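Local coordinates for MEM-A1 (Soil metagenome, PDB 6E0S), which probably hydrolyses beta-lactam antibiotics as a zinc-dependent subclass B3 metallo-beta-lactamase, at residues A[31-39]-A[178-189]. Residues are numbered along the deposited sequence; the frame is centred on the assembly and turned at random.
Sequences FAVFGSTYY and WRATENGKSAAM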
loop_
_atom_site.group_PDB
_atom_site.type_symbol
_atom_site.label_atom_id
_atom_site.label_comp_id
_atom_site.label_asym_id
_atom_site.label_seq_id
_atom_site.Cartn_x
_atom_site.Cartn_y
_atom_site.Cartn_z
ATOM N N PHE A 31 3.789 12.742 -10.091
ATOM C CA PHE A 31 4.999 12.617 -10.891
ATOM C C PHE A 31 5.111 11.213 -11.440
ATOM O O PHE A 31 4.653 10.247 -10.820
ATOM C CB PHE A 31 6.276 12.944 -10.091
ATOM C CG PHE A 31 6.360 12.278 -8.710
ATOM C CD1 PHE A 31 5.786 12.890 -7.594
ATOM C CD2 PHE A 31 7.073 11.093 -8.525
ATOM C CE1 PHE A 31 5.880 12.286 -6.333
ATOM C CE2 PHE A 31 7.186 10.494 -7.253
ATOM C CZ PHE A 31 6.584 11.098 -6.160
ATOM N N ALA A 32 5.742 11.109 -12.605
ATOM C CA ALA A 32 6.163 9.817 -13.119
ATOM C C ALA A 32 7.261 9.236 -12.248
ATOM O O ALA A 32 8.181 9.951 -11.837
ATOM C CB ALA A 32 6.679 9.957 -14.549
ATOM N N VAL A 33 7.182 7.925 -11.991
ATOM C CA VAL A 33 8.209 7.281 -11.186
ATOM C C VAL A 33 9.123 6.527 -12.152
ATOM O O VAL A 33 10.326 6.784 -12.213
ATOM C CB VAL A 33 7.611 6.359 -10.106
ATOM C CG1 VAL A 33 8.698 5.712 -9.331
ATOM C CG2 VAL A 33 6.723 7.204 -9.147
ATOM N N PHE A 34 8.546 5.611 -12.923
ATOM C CA PHE A 34 9.295 4.816 -13.894
ATOM C C PHE A 34 8.323 4.305 -14.948
ATOM O O PHE A 34 7.327 3.684 -14.602
ATOM C CB PHE A 34 9.992 3.651 -13.206
ATOM C CG PHE A 34 11.146 3.104 -13.977
ATOM C CD1 PHE A 34 12.413 3.624 -13.777
ATOM C CD2 PHE A 34 10.965 2.104 -14.921
ATOM C CE1 PHE A 34 13.507 3.139 -14.479
ATOM C CE2 PHE A 34 12.062 1.601 -15.637
ATOM C CZ PHE A 34 13.333 2.129 -15.410
ATOM N N GLY A 35 8.607 4.575 -16.221
ATOM C CA GLY A 35 7.730 4.033 -17.258
ATOM C C GLY A 35 6.321 4.583 -17.085
ATOM O O GLY A 35 6.127 5.784 -16.854
ATOM N N SER A 36 5.325 3.687 -17.119
ATOM C CA SER A 36 3.911 4.064 -17.018
ATOM C C SER A 36 3.402 4.083 -15.571
ATOM O O SER A 36 2.177 4.151 -15.347
ATOM C CB SER A 36 3.038 3.116 -17.871
ATOM O OG SER A 36 2.842 1.844 -17.262
ATOM N N THR A 37 4.313 4.070 -14.601
ATOM C CA THR A 37 3.980 4.047 -13.178
ATOM C C THR A 37 4.123 5.450 -12.608
ATOM O O THR A 37 5.177 6.088 -12.764
ATOM C CB THR A 37 4.889 3.078 -12.412
ATOM O OG1 THR A 37 4.548 1.741 -12.778
ATOM C CG2 THR A 37 4.689 3.205 -10.882
ATOM N N TYR A 38 3.062 5.943 -11.962
ATOM C CA TYR A 38 3.074 7.325 -11.466
ATOM C C TYR A 38 2.739 7.341 -9.984
ATOM O O TYR A 38 1.931 6.542 -9.526
ATOM C CB TYR A 38 2.059 8.195 -12.215
ATOM C CG TYR A 38 2.316 8.323 -13.698
ATOM C CD1 TYR A 38 1.971 7.298 -14.579
ATOM C CD2 TYR A 38 2.882 9.475 -14.216
ATOM C CE1 TYR A 38 2.214 7.425 -15.963
ATOM C CE2 TYR A 38 3.148 9.603 -15.609
ATOM C CZ TYR A 38 2.802 8.554 -16.448
ATOM O OH TYR A 38 3.031 8.672 -17.785
ATOM N N TYR A 39 3.311 8.297 -9.240
ATOM C CA TYR A 39 2.750 8.632 -7.939
ATOM C C TYR A 39 1.579 9.612 -8.075
ATOM O O TYR A 39 1.723 10.685 -8.668
ATOM C CB TYR A 39 3.830 9.245 -7.046
ATOM C CG TYR A 39 3.424 9.401 -5.592
ATOM C CD1 TYR A 39 3.675 8.376 -4.653
ATOM C CD2 TYR A 39 2.815 10.573 -5.146
ATOM C CE1 TYR A 39 3.324 8.530 -3.296
ATOM C CE2 TYR A 39 2.468 10.727 -3.793
ATOM C CZ TYR A 39 2.725 9.695 -2.894
ATOM O OH TYR A 39 2.383 9.854 -1.586
ATOM N N TRP A 178 5.598 -5.423 -9.397
ATOM C CA TRP A 178 5.456 -5.421 -10.852
ATOM C C TRP A 178 6.747 -4.882 -11.444
ATOM O O TRP A 178 7.623 -4.393 -10.732
ATOM C CB TRP A 178 4.243 -4.595 -11.342
ATOM C CG TRP A 178 4.302 -3.094 -11.095
ATOM C CD1 TRP A 178 4.473 -2.118 -12.035
ATOM C CD2 TRP A 178 4.120 -2.409 -9.843
ATOM N NE1 TRP A 178 4.440 -0.878 -11.449
ATOM C CE2 TRP A 178 4.235 -1.030 -10.103
ATOM C CE3 TRP A 178 3.902 -2.828 -8.522
ATOM C CZ2 TRP A 178 4.126 -0.068 -9.097
ATOM C CZ3 TRP A 178 3.791 -1.860 -7.525
ATOM C CH2 TRP A 178 3.891 -0.510 -7.817
ATOM N N ARG A 179 6.878 -5.000 -12.758
ATOM C CA ARG A 179 8.026 -4.432 -13.455
ATOM C C ARG A 179 7.544 -3.293 -14.333
ATOM O O ARG A 179 6.500 -3.408 -14.983
ATOM C CB ARG A 179 8.739 -5.494 -14.317
ATOM C CG ARG A 179 9.449 -6.514 -13.453
ATOM C CD ARG A 179 10.505 -7.310 -14.234
ATOM N NE ARG A 179 11.710 -6.536 -14.504
ATOM C CZ ARG A 179 12.761 -6.435 -13.683
ATOM N NH1 ARG A 179 12.803 -7.065 -12.520
ATOM N NH2 ARG A 179 13.789 -5.705 -14.045
ATOM N N ALA A 180 8.298 -2.191 -14.337
ATOM C CA ALA A 180 8.054 -1.055 -15.211
ATOM C C ALA A 180 9.242 -0.932 -16.149
ATOM O O ALA A 180 10.331 -1.432 -15.847
ATOM C CB ALA A 180 7.835 0.261 -14.430
ATOM N N THR A 181 9.018 -0.301 -17.308
ATOM C CA THR A 181 10.022 -0.226 -18.363
ATOM C C THR A 181 10.013 1.151 -19.002
ATOM O O THR A 181 8.955 1.764 -19.178
ATOM C CB THR A 181 9.808 -1.290 -19.477
ATOM O OG1 THR A 181 8.518 -1.100 -20.071
ATOM C CG2 THR A 181 9.896 -2.709 -18.929
ATOM N N GLU A 182 11.197 1.635 -19.367
ATOM C CA GLU A 182 11.291 2.888 -20.106
ATOM C C GLU A 182 12.659 2.953 -20.750
ATOM O O GLU A 182 13.638 2.544 -20.136
ATOM C CB GLU A 182 11.054 4.128 -19.214
ATOM C CG GLU A 182 12.025 4.330 -18.079
ATOM C CD GLU A 182 11.923 5.730 -17.425
ATOM O OE1 GLU A 182 12.952 6.436 -17.318
ATOM O OE2 GLU A 182 10.824 6.108 -16.975
ATOM N N ASN A 183 12.715 3.443 -21.990
ATOM C CA ASN A 183 13.992 3.727 -22.668
ATOM C C ASN A 183 14.946 2.520 -22.661
ATOM O O ASN A 183 16.172 2.668 -22.546
ATOM C CB ASN A 183 14.662 4.952 -22.031
ATOM C CG ASN A 183 15.793 5.536 -22.882
ATOM O OD1 ASN A 183 15.846 5.350 -24.106
ATOM N ND2 ASN A 183 16.705 6.256 -22.228
ATOM N N GLY A 184 14.388 1.310 -22.805
ATOM C CA GLY A 184 15.193 0.100 -22.823
ATOM C C GLY A 184 15.606 -0.418 -21.463
ATOM O O GLY A 184 16.382 -1.377 -21.391
ATOM N N LYS A 185 15.134 0.193 -20.388
ATOM C CA LYS A 185 15.465 -0.192 -19.028
ATOM C C LYS A 185 14.218 -0.720 -18.343
ATOM O O LYS A 185 13.098 -0.381 -18.720
ATOM C CB LYS A 185 16.018 1.002 -18.245
ATOM C CG LYS A 185 17.295 1.548 -18.850
ATOM C CD LYS A 185 17.764 2.846 -18.204
ATOM C CE LYS A 185 19.217 3.127 -18.624
ATOM N NZ LYS A 185 19.574 4.569 -18.565
ATOM N N SER A 186 14.429 -1.533 -17.315
ATOM C CA SER A 186 13.324 -2.056 -16.534
ATOM C C SER A 186 13.684 -1.991 -15.062
ATOM O O SER A 186 14.857 -1.947 -14.686
ATOM C CB SER A 186 12.965 -3.496 -16.935
ATOM O OG SER A 186 13.938 -4.413 -16.470
ATOM N N ALA A 187 12.652 -1.922 -14.229
ATOM C CA ALA A 187 12.840 -1.793 -12.791
ATOM C C ALA A 187 11.825 -2.664 -12.075
ATOM O O ALA A 187 10.635 -2.630 -12.421
ATOM C CB ALA A 187 12.658 -0.332 -12.339
ATOM N N ALA A 188 12.282 -3.401 -11.057
ATOM C CA ALA A 188 11.375 -4.122 -10.179
ATOM C C ALA A 188 10.753 -3.133 -9.179
ATOM O O ALA A 188 11.466 -2.536 -8.353
ATOM C CB ALA A 188 12.116 -5.262 -9.477
ATOM N N MET A 189 9.431 -2.928 -9.290
ATOM C CA MET A 189 8.680 -1.982 -8.474
ATOM C C MET A 189 8.093 -2.700 -7.276
ATOM O O MET A 189 7.635 -3.841 -7.399
ATOM C CB MET A 189 7.541 -1.345 -9.290
ATOM C CG MET A 189 7.997 -0.943 -10.728
ATOM S SD MET A 189 9.192 0.410 -10.663
ATOM C CE MET A 189 8.178 1.752 -10.104
HETATM O O HOH W 1 6.396 0.948 -17.602
#
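Phe34 inserts its ring edge-on toward the backbone of the 178-189 hairpin, between the side chains of Ala187 and Glu182. Phe34 CB touches the methyl CE of Met189 (4.1 Å). With CG anti to the backbone N (chi1 -159°), the ring reaches the hairpin, where Phe34 CD2 meets Ala180 CB at 3.7 Å. Farther out, CE2 and CZ are near Glu182 CG. Two CH-pi contacts sandwich the ring: Ala187 CB stands 3.8 Å from the Phe34 centroid, over its centre, and Glu182 CG packs on the opposite face, displaced toward the rim. The extended glutamate chain carries its carboxylate past the ring, nearly parallel to it, and Glu182 OE2 accepts a nearly straight hydrogen bond from Gly35 N (2.8 Å, 177°), on the anti side; OE1 is hydrogen-bonded to Ser255 OG. At the last residue of the type II' turn, Trp178 NE1 donates in its ring plane to Thr37 OG1 at 2.9 Å. A water accepts from Ser36 N and Thr181 N, bridging the backbones. The axes of strands 31-34 and 178-182 cross at 105°, 7.9 Å apart at closest. Strand 31-34, outermost in one sheet of the metallo-beta-lactamase αββα sandwich, packs on the second sheet, with Ile232 of strand 232-235 beside Phe34 and Met189, and Val48 and Ile50 of strand 48-50 against Thr37 and Trp178.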